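Local coordinates for insecticidal protein (Brevibacillus laterosporus, PDB 7ML9) that is a putative beta-pore-forming toxin, active against the western corn rootworm, of the epsilon-toxin/MTX2 branch of the aerolysin-like proteins, at residues 41-46 against 230-235; 91-96 against 154-159; 112-117 against 125-130. All blocks are in the same frame, centred on the assembly; numbering follows the deposited sequence.

The three contacts are strung out along an elongated, mostly beta chain with a radius of gyration of 32 Å. Contact 1 lies near one end, where helix 28-48 meets the loop between strands 201-229 and 238-241; contact 2 sits about 6 Å from the chain's centre; contact 3 is on the opposite side of that centre from contact 1. Their centres are about 41 Å (1 to 2), 45 Å (2 to 3) and 86 Å (1 to 3) apart, so they lie almost in line, and none touches another. Along the chain they are nested, 3 inside 2 inside 1. Strand 86-115 serves both contacts 2 and 3, consistent with the long strands of an aerolysin-type toxin.

Contact 1 of 3, residues 41-46 against 230-235; sequences AGTFNE and VSPGYP. With EDO (1,2-ethanediol), chain E.
Phe44, on helix 28-48, pushes the far end of its ring against residues 230-232, where strand 201-229 runs out into a loop at one end of this epsilon-toxin-like beta fold. The contact is a helix-on-loop packing at the surface: it buries 200 Å² over both sides, and the closest CA atoms, those of Phe44 and Ser231, are 7.0 Å apart.

Apolar contacts carry most of it. With CG anti to its carbonyl carbon (chi1 -78°), Phe44 sends the far part of its ring along the loop, where CE1, CZ and CE2 in turn meet Pro232, Ser231 and Val230. CE1 comes within 3.5 Å of Pro232 CD, and CZ lies 3.6 Å from Ser231 CA. At the ring's edge, in its plane, Val230 CG2 stands 3.9 Å from CE2. Thr43 adds its methyl branch: CG2, anti to the backbone N, reaches to 4.0 Å from Pro232 CD, so this one proline carbon meets both helix residues. Leu71 of strand 69-71 touches the side chains of both Phe44 and Val230, extending the apolar cluster.

Polar groups work around this apolar patch. The other branch of Thr43, OG1, is hydrogen-bonded to Asp39 O one helical turn back and to Lys248 NZ. Glu40 OE2 takes the N-H of Val230, a second tie between helix and loop. Within the loop an ST motif, Ser231 OG accepting from Tyr234 N at 3.2 Å with a bent N-H...O angle of 137°, and the backbone bond from Ser231 N to Tyr234 O together brace the turn. The Phe44 ring also meets a backbone oxygen obliquely, with CE2 3.4 Å from Val230 O.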
loop_
_atom_site.group_PDB
_atom_site.type_symbol
_atom_site.label_atom_id
_atom_site.label_comp_id
_atom_site.label_asym_id
_atom_site.label_seq_id
_atom_site.Cartn_x
_atom_site.Cartn_y
_atom_site.Cartn_z
ATOM N N ALA A 41 -5.402 35.096 -8.735
ATOM C CA ALA A 41 -5.600 35.449 -10.135
ATOM C C ALA A 41 -7.056 35.280 -10.554
ATOM O O ALA A 41 -7.632 36.165 -11.202
ATOM C CB ALA A 41 -4.683 34.611 -11.024
ATOM N N GLY A 42 -7.664 34.134 -10.221
ATOM C CA GLY A 42 -9.042 33.891 -10.636
ATOM C C GLY A 42 -10.014 34.944 -10.128
ATOM O O GLY A 42 -10.915 35.378 -10.855
ATOM N N THR A 43 -9.857 35.365 -8.873
ATOM C CA THR A 43 -10.784 36.328 -8.285
ATOM C C THR A 43 -10.668 37.704 -8.953
ATOM O O THR A 43 -11.687 38.360 -9.213
ATOM C CB THR A 43 -10.529 36.421 -6.782
ATOM O OG1 THR A 43 -10.829 35.149 -6.167
ATOM C CG2 THR A 43 -11.397 37.495 -6.149
ATOM N N PHE A 44 -9.441 38.162 -9.229
ATOM C CA PHE A 44 -9.274 39.411 -9.976
ATOM C C PHE A 44 -9.794 39.277 -11.400
ATOM O O PHE A 44 -10.321 40.243 -11.963
ATOM C CB PHE A 44 -7.806 39.829 -10.001
ATOM C CG PHE A 44 -7.342 40.458 -8.723
ATOM C CD1 PHE A 44 -8.073 41.478 -8.131
ATOM C CD2 PHE A 44 -6.188 40.018 -8.100
ATOM C CE1 PHE A 44 -7.655 42.050 -6.939
ATOM C CE2 PHE A 44 -5.765 40.583 -6.910
ATOM C CZ PHE A 44 -6.494 41.593 -6.327
ATOM N N ASN A 45 -9.657 38.095 -11.998
ATOM C CA ASN A 45 -10.169 37.903 -13.346
ATOM C C ASN A 45 -11.679 38.053 -13.393
ATOM O O ASN A 45 -12.216 38.569 -14.377
ATOM C CB ASN A 45 -9.740 36.546 -13.896
ATOM C CG ASN A 45 -8.289 36.523 -14.259
ATOM O OD1 ASN A 45 -7.638 37.574 -14.318
ATOM N ND2 ASN A 45 -7.761 35.334 -14.525
ATOM N N GLU A 46 -12.384 37.602 -12.348
ATOM C CA GLU A 46 -13.817 37.856 -12.276
ATOM C C GLU A 46 -14.084 39.338 -12.054
ATOM O O GLU A 46 -14.991 39.911 -12.671
ATOM C CB GLU A 46 -14.468 37.035 -11.153
ATOM C CG GLU A 46 -14.422 35.492 -11.400
ATOM C CD GLU A 46 -15.178 34.670 -10.359
ATOM O OE1 GLU A 46 -15.598 35.207 -9.307
ATOM O OE2 GLU A 46 -15.341 33.446 -10.595
ATOM N N VAL A 230 -3.481 38.604 -2.334
ATOM C CA VAL A 230 -4.115 39.915 -2.430
ATOM C C VAL A 230 -5.437 39.737 -3.154
ATOM O O VAL A 230 -5.588 38.859 -4.013
ATOM C CB VAL A 230 -3.233 40.968 -3.116
ATOM C CG1 VAL A 230 -2.091 41.366 -2.183
ATOM C CG2 VAL A 230 -2.734 40.482 -4.466
ATOM N N SER A 231 -6.400 40.573 -2.790
ATOM C CA SER A 231 -7.788 40.433 -3.208
ATOM C C SER A 231 -8.451 41.804 -3.118
ATOM O O SER A 231 -7.906 42.714 -2.485
ATOM C CB SER A 231 -8.521 39.410 -2.333
ATOM O OG SER A 231 -8.858 39.943 -1.066
ATOM N N PRO A 232 -9.612 41.990 -3.754
ATOM C CA PRO A 232 -10.260 43.315 -3.673
ATOM C C PRO A 232 -10.503 43.772 -2.246
ATOM O O PRO A 232 -10.235 44.939 -1.923
ATOM C CB PRO A 232 -11.564 43.108 -4.454
ATOM C CG PRO A 232 -11.190 42.079 -5.485
ATOM C CD PRO A 232 -10.271 41.117 -4.743
ATOM N N GLY A 233 -10.975 42.880 -1.369
ATOM C CA GLY A 233 -11.177 43.237 0.026
ATOM C C GLY A 233 -9.909 43.386 0.856
ATOM O O GLY A 233 -9.949 44.050 1.897
ATOM N N TYR A 234 -8.791 42.773 0.437
ATOM C CA TYR A 234 -7.516 42.839 1.167
ATOM C C TYR A 234 -6.395 43.144 0.186
ATOM O O TYR A 234 -5.638 42.247 -0.209
ATOM C CB TYR A 234 -7.237 41.539 1.923
ATOM C CG TYR A 234 -8.279 41.204 2.956
ATOM C CD1 TYR A 234 -9.429 40.504 2.609
ATOM C CD2 TYR A 234 -8.125 41.596 4.281
ATOM C CE1 TYR A 234 -10.396 40.204 3.552
ATOM C CE2 TYR A 234 -9.086 41.293 5.232
ATOM C CZ TYR A 234 -10.219 40.599 4.861
ATOM O OH TYR A 234 -11.179 40.298 5.802
ATOM N N PRO A 235 -6.257 44.407 -0.235
ATOM C CA PRO A 235 -5.254 44.739 -1.267
ATOM C C PRO A 235 -3.810 44.557 -0.821
ATOM O O PRO A 235 -2.923 44.475 -1.681
ATOM C CB PRO A 235 -5.550 46.211 -1.584
ATOM C CG PRO A 235 -6.265 46.720 -0.369
ATOM C CD PRO A 235 -7.059 45.576 0.169
HETATM C C1 EDO E . -14.235 30.792 -14.258
HETATM O O1 EDO E . -13.939 29.558 -13.604
HETATM C C2 EDO E . -15.103 31.612 -13.317
HETATM O O2 EDO E . -14.236 32.453 -12.554
#

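Contact 2 of 3, residues 91-96 against 154-159; sequences AWATLE and ATMKFP
Met156 has CG anti to its backbone N (chi1 -164°) and then bends at chi2 and chi3, taking CG past Ala93 O and SD to the Thr94-Leu95 peptide. Strands 86-115 and 153-160 run nearly parallel, at 19° with axes 5.4 Å apart, but are not bonded directly. Strand 153-160 forms an antiparallel hairpin with 165-172, and strand 86-115 pairs with 201-229 in the large sheet. Ala154, Met156 and Phe158 are buried, Thr155 and Lys157 exposed; such an amphipathic hairpin resting on the sheet is consistent with the pore-forming hairpin of aerolysin-like toxins.

The alanines are consistent with the close approach: Ala154 CB sits 3.7 Å from Trp92 CA, and Ala93 CB lies 3.9 Å from Met156 CB. Met156 SD comes to 3.7 Å from Leu95 N. Leu95 divides its methyls, CD1 against Phe158 CB and CD2 against the Pro159 ring. Phe275 of strand 266-289 touches Leu95, Met156 and Phe158, joining hairpin to sheet.

Three waters bridge the facing backbones: one links Ala93 N to Thr155 O, and another donates a hydrogen bond to Ala93 O while accepting from Lys157 N. The third accepts from Leu95 N at 3.1 Å and donates to Lys157 O at 2.9 Å.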
loop_
_atom_site.group_PDB
_atom_site.type_symbol
_atom_site.label_atom_id
_atom_site.label_comp_id
_atom_site.label_asym_id
_atom_site.label_seq_id
_atom_site.Cartn_x
_atom_site.Cartn_y
_atom_site.Cartn_z
ATOM N N ALA A 91 -1.569 11.114 8.932
ATOM C CA ALA A 91 -1.237 10.390 7.714
ATOM C C ALA A 91 -1.627 8.930 7.905
ATOM O O ALA A 91 -1.465 8.382 8.996
ATOM C CB ALA A 91 0.244 10.517 7.370
ATOM N N TRP A 92 -2.162 8.316 6.852
ATOM C CA TRP A 92 -2.651 6.947 6.951
ATOM C C TRP A 92 -2.607 6.307 5.571
ATOM O O TRP A 92 -2.385 6.974 4.557
ATOM C CB TRP A 92 -4.060 6.895 7.569
ATOM C CG TRP A 92 -5.191 7.453 6.735
ATOM C CD1 TRP A 92 -6.091 6.740 5.987
ATOM C CD2 TRP A 92 -5.578 8.835 6.609
ATOM N NE1 TRP A 92 -6.999 7.590 5.391
ATOM C CE2 TRP A 92 -6.707 8.879 5.758
ATOM C CE3 TRP A 92 -5.075 10.034 7.129
ATOM C CZ2 TRP A 92 -7.333 10.080 5.404
ATOM C CZ3 TRP A 92 -5.699 11.223 6.779
ATOM C CH2 TRP A 92 -6.812 11.236 5.923
ATOM N N ALA A 93 -2.806 4.992 5.538
ATOM C CA ALA A 93 -2.753 4.247 4.289
ATOM C C ALA A 93 -3.783 3.139 4.348
ATOM O O ALA A 93 -3.957 2.501 5.391
ATOM C CB ALA A 93 -1.356 3.680 4.029
ATOM N N THR A 94 -4.506 2.953 3.253
ATOM C CA THR A 94 -5.592 1.991 3.215
ATOM C C THR A 94 -5.464 1.134 1.968
ATOM O O THR A 94 -4.921 1.560 0.943
ATOM C CB THR A 94 -6.981 2.666 3.250
ATOM O OG1 THR A 94 -7.230 3.336 2.009
ATOM C CG2 THR A 94 -7.051 3.672 4.379
ATOM N N LEU A 95 -5.971 -0.087 2.081
ATOM C CA LEU A 95 -5.983 -1.006 0.960
ATOM C C LEU A 95 -6.871 -0.455 -0.143
ATOM O O LEU A 95 -7.967 0.050 0.112
ATOM C CB LEU A 95 -6.481 -2.377 1.417
ATOM C CG LEU A 95 -6.439 -3.465 0.354
ATOM C CD1 LEU A 95 -5.002 -3.802 0.019
ATOM C CD2 LEU A 95 -7.190 -4.682 0.861
ATOM N N GLU A 96 -6.387 -0.541 -1.377
ATOM C CA GLU A 96 -7.057 0.057 -2.524
ATOM C C GLU A 96 -7.496 -1.039 -3.485
ATOM O O GLU A 96 -6.655 -1.725 -4.081
ATOM C CB GLU A 96 -6.136 1.055 -3.214
ATOM C CG GLU A 96 -6.891 2.031 -4.074
ATOM C CD GLU A 96 -6.912 1.612 -5.501
ATOM O OE1 GLU A 96 -8.017 1.377 -6.030
ATOM O OE2 GLU A 96 -5.815 1.522 -6.086
ATOM N N ALA A 154 3.233 5.530 7.154
ATOM C CA ALA A 154 1.948 4.994 7.568
ATOM C C ALA A 154 1.958 3.497 7.298
ATOM O O ALA A 154 2.514 3.042 6.293
ATOM C CB ALA A 154 0.769 5.663 6.843
ATOM N N THR A 155 1.329 2.753 8.194
ATOM C CA THR A 155 1.256 1.304 8.097
ATOM C C THR A 155 -0.081 0.900 7.510
ATOM O O THR A 155 -1.130 1.409 7.918
ATOM C CB THR A 155 1.451 0.664 9.468
ATOM O OG1 THR A 155 2.781 0.959 9.904
ATOM C CG2 THR A 155 1.248 -0.852 9.385
ATOM N N MET A 156 -0.037 0.005 6.536
ATOM C CA MET A 156 -1.232 -0.499 5.889
ATOM C C MET A 156 -1.355 -1.990 6.159
ATOM O O MET A 156 -0.374 -2.726 6.046
ATOM C CB MET A 156 -1.190 -0.250 4.389
ATOM C CG MET A 156 -2.548 -0.395 3.780
ATOM S SD MET A 156 -2.434 -0.995 2.109
ATOM C CE MET A 156 -1.528 -2.498 2.343
ATOM N N LYS A 157 -2.561 -2.424 6.511
ATOM C CA LYS A 157 -2.854 -3.828 6.764
ATOM C C LYS A 157 -3.744 -4.388 5.665
ATOM O O LYS A 157 -4.630 -3.699 5.154
ATOM C CB LYS A 157 -3.531 -4.017 8.122
ATOM C CG LYS A 157 -2.712 -3.491 9.287
ATOM C CD LYS A 157 -3.599 -3.042 10.450
ATOM C CE LYS A 157 -4.851 -3.897 10.600
ATOM N NZ LYS A 157 -4.531 -5.343 10.776
ATOM N N PHE A 158 -3.509 -5.644 5.311
ATOM C CA PHE A 158 -4.253 -6.307 4.262
ATOM C C PHE A 158 -4.427 -7.770 4.635
ATOM O O PHE A 158 -3.571 -8.342 5.320
ATOM C CB PHE A 158 -3.542 -6.192 2.904
ATOM C CG PHE A 158 -2.084 -6.579 2.935
ATOM C CD1 PHE A 158 -1.125 -5.702 3.424
ATOM C CD2 PHE A 158 -1.671 -7.812 2.456
ATOM C CE1 PHE A 158 0.217 -6.048 3.439
ATOM C CE2 PHE A 158 -0.325 -8.170 2.469
ATOM C CZ PHE A 158 0.619 -7.288 2.962
ATOM N N PRO A 159 -5.525 -8.394 4.219
ATOM C CA PRO A 159 -5.684 -9.831 4.456
ATOM C C PRO A 159 -4.900 -10.634 3.433
ATOM O O PRO A 159 -4.704 -10.219 2.289
ATOM C CB PRO A 159 -7.195 -10.057 4.298
ATOM C CG PRO A 159 -7.803 -8.684 3.994
ATOM C CD PRO A 159 -6.677 -7.840 3.493
HETATM O O HOH W 1 -2.146 3.915 8.262
HETATM O O HOH W 2 -4.593 0.055 6.861
HETATM O O HOH W 3 -5.931 -1.113 5.046
#

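Contact 3 of 3, residues 112-117 against 125-130; sequences NVLDNS and LLTPEF. With EDO (1,2-ethanediol), chain G.
The backbones of Leu114 and Leu125 approach to 7.0 Å between CA atoms and those of Asn112 and Pro128 to 7.5 Å, spacings too wide for direct strand pairing, so side chains fill the interval. Leu114 points into it with CG anti to its carbonyl carbon (chi1 -60°). Its CB meets Leu125 CD1 at 4.2 Å, while the two methyls spread along the next residues: CD1 lies 4.1 Å from Thr127 CG2, and CD2 faces Leu126 O.

This is layer packing at one end of the elongated beta fold. Strand 86-115 is bonded to strand 201-229 of the large mixed sheet, whereas 123-126 pairs with 193-196 in a separate two-stranded antiparallel sheet; Ile194 of the latter also touches Leu114 and Thr127. The hydroxyl of Thr127 is turned to its own side, hydrogen-bonded to Gln192 N and to Pro128 O.

Further along, at Asp115, OD1 closes an Asx turn, accepting Ser117 N at 2.9 Å nearly along its C-O axis and Ser117 OG through its syn lone pair; a third partner, Thr201 OG1, ties the turn to strand 201-229. At the other end the Asn112 and Pro128 side chains meet at a slant, OD1 standing 3.3 Å from Pro128 CG and 4.0 Å from Phe130 CE2.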
loop_
_atom_site.group_PDB
_atom_site.type_symbol
_atom_site.label_atom_id
_atom_site.label_comp_id
_atom_site.label_asym_id
_atom_site.label_seq_id
_atom_site.Cartn_x
_atom_site.Cartn_y
_atom_site.Cartn_z
ATOM N N ASN A 112 8.200 -40.246 4.212
ATOM C CA ASN A 112 8.452 -41.324 5.162
ATOM C C ASN A 112 7.608 -42.529 4.761
ATOM O O ASN A 112 6.693 -42.423 3.939
ATOM C CB ASN A 112 8.151 -40.909 6.606
ATOM C CG ASN A 112 9.309 -40.126 7.264
ATOM O OD1 ASN A 112 9.125 -38.974 7.673
ATOM N ND2 ASN A 112 10.488 -40.754 7.388
ATOM N N VAL A 113 7.942 -43.679 5.335
ATOM C CA VAL A 113 7.334 -44.952 4.954
ATOM C C VAL A 113 6.433 -45.427 6.084
ATOM O O VAL A 113 6.776 -45.305 7.266
ATOM C CB VAL A 113 8.398 -46.017 4.619
ATOM C CG1 VAL A 113 7.738 -47.345 4.307
ATOM C CG2 VAL A 113 9.234 -45.567 3.446
ATOM N N LEU A 114 5.265 -45.943 5.717
ATOM C CA LEU A 114 4.341 -46.570 6.655
ATOM C C LEU A 114 4.315 -48.054 6.291
ATOM O O LEU A 114 3.680 -48.446 5.315
ATOM C CB LEU A 114 2.960 -45.929 6.568
ATOM C CG LEU A 114 2.847 -44.420 6.876
ATOM C CD1 LEU A 114 1.387 -43.964 6.694
ATOM C CD2 LEU A 114 3.356 -44.084 8.283
ATOM N N ASP A 115 5.038 -48.867 7.057
ATOM C CA ASP A 115 5.334 -50.253 6.685
ATOM C C ASP A 115 4.431 -51.184 7.483
ATOM O O ASP A 115 4.652 -51.411 8.674
ATOM C CB ASP A 115 6.803 -50.574 6.940
ATOM C CG ASP A 115 7.197 -51.970 6.456
ATOM O OD1 ASP A 115 6.346 -52.704 5.915
ATOM O OD2 ASP A 115 8.373 -52.334 6.621
ATOM N N ASN A 116 3.413 -51.726 6.826
ATOM C CA ASN A 116 2.580 -52.772 7.412
ATOM C C ASN A 116 2.778 -54.097 6.682
ATOM O O ASN A 116 1.868 -54.927 6.637
ATOM C CB ASN A 116 1.108 -52.359 7.394
ATOM C CG ASN A 116 0.264 -53.109 8.430
ATOM O OD1 ASN A 116 0.774 -53.613 9.425
ATOM N ND2 ASN A 116 -1.040 -53.172 8.189
ATOM N N SER A 117 3.958 -54.290 6.080
ATOM C CA SER A 117 4.180 -55.471 5.247
ATOM C C SER A 117 4.119 -56.758 6.059
ATOM O O SER A 117 3.733 -57.804 5.528
ATOM C CB SER A 117 5.522 -55.370 4.522
ATOM O OG SER A 117 6.601 -55.360 5.436
ATOM N N LEU A 125 -2.186 -45.831 10.954
ATOM C CA LEU A 125 -0.816 -45.470 11.303
ATOM C C LEU A 125 -0.648 -43.957 11.201
ATOM O O LEU A 125 -1.071 -43.348 10.215
ATOM C CB LEU A 125 0.173 -46.184 10.377
ATOM C CG LEU A 125 0.114 -47.716 10.460
ATOM C CD1 LEU A 125 1.137 -48.376 9.517
ATOM C CD2 LEU A 125 0.337 -48.124 11.892
ATOM N N LEU A 126 -0.033 -43.370 12.222
ATOM C CA LEU A 126 0.218 -41.938 12.273
ATOM C C LEU A 126 1.490 -41.586 11.516
ATOM O O LEU A 126 2.538 -42.222 11.709
ATOM C CB LEU A 126 0.321 -41.480 13.727
ATOM C CG LEU A 126 -1.015 -41.512 14.458
ATOM C CD1 LEU A 126 -0.813 -41.576 15.962
ATOM C CD2 LEU A 126 -1.809 -40.258 14.059
ATOM N N THR A 127 1.397 -40.571 10.652
ATOM C CA THR A 127 2.566 -40.073 9.943
ATOM C C THR A 127 3.428 -39.232 10.876
ATOM O O THR A 127 2.965 -38.749 11.913
ATOM C CB THR A 127 2.160 -39.225 8.734
ATOM O OG1 THR A 127 1.531 -38.012 9.180
ATOM C CG2 THR A 127 1.225 -39.980 7.821
ATOM N N PRO A 128 4.696 -39.044 10.535
ATOM C CA PRO A 128 5.496 -38.034 11.230
ATOM C C PRO A 128 4.959 -36.646 10.905
ATOM O O PRO A 128 4.109 -36.464 10.028
ATOM C CB PRO A 128 6.909 -38.237 10.672
ATOM C CG PRO A 128 6.877 -39.574 9.973
ATOM C CD PRO A 128 5.471 -39.765 9.512
ATOM N N GLU A 129 5.449 -35.659 11.647
ATOM C CA GLU A 129 5.279 -34.273 11.236
ATOM C C GLU A 129 6.274 -33.943 10.138
ATOM O O GLU A 129 7.429 -34.372 10.178
ATOM C CB GLU A 129 5.476 -33.336 12.422
ATOM C CG GLU A 129 4.377 -33.470 13.435
ATOM C CD GLU A 129 4.625 -32.639 14.665
ATOM O OE1 GLU A 129 5.773 -32.173 14.846
ATOM O OE2 GLU A 129 3.675 -32.464 15.457
ATOM N N PHE A 130 5.822 -33.207 9.137
ATOM C CA PHE A 130 6.737 -32.685 8.143
ATOM C C PHE A 130 6.963 -31.206 8.440
ATOM O O PHE A 130 6.244 -30.602 9.244
ATOM C CB PHE A 130 6.207 -32.912 6.731
ATOM C CG PHE A 130 6.085 -34.382 6.356
ATOM C CD1 PHE A 130 4.918 -35.080 6.612
ATOM C CD2 PHE A 130 7.141 -35.042 5.736
ATOM C CE1 PHE A 130 4.797 -36.419 6.266
ATOM C CE2 PHE A 130 7.038 -36.395 5.382
ATOM C CZ PHE A 130 5.863 -37.076 5.652
HETATM C C1 EDO G . 3.378 -54.840 12.885
HETATM O O1 EDO G . 3.839 -55.524 14.074
HETATM C C2 EDO G . 2.164 -53.956 13.206
HETATM O O2 EDO G . 1.073 -54.238 12.311
#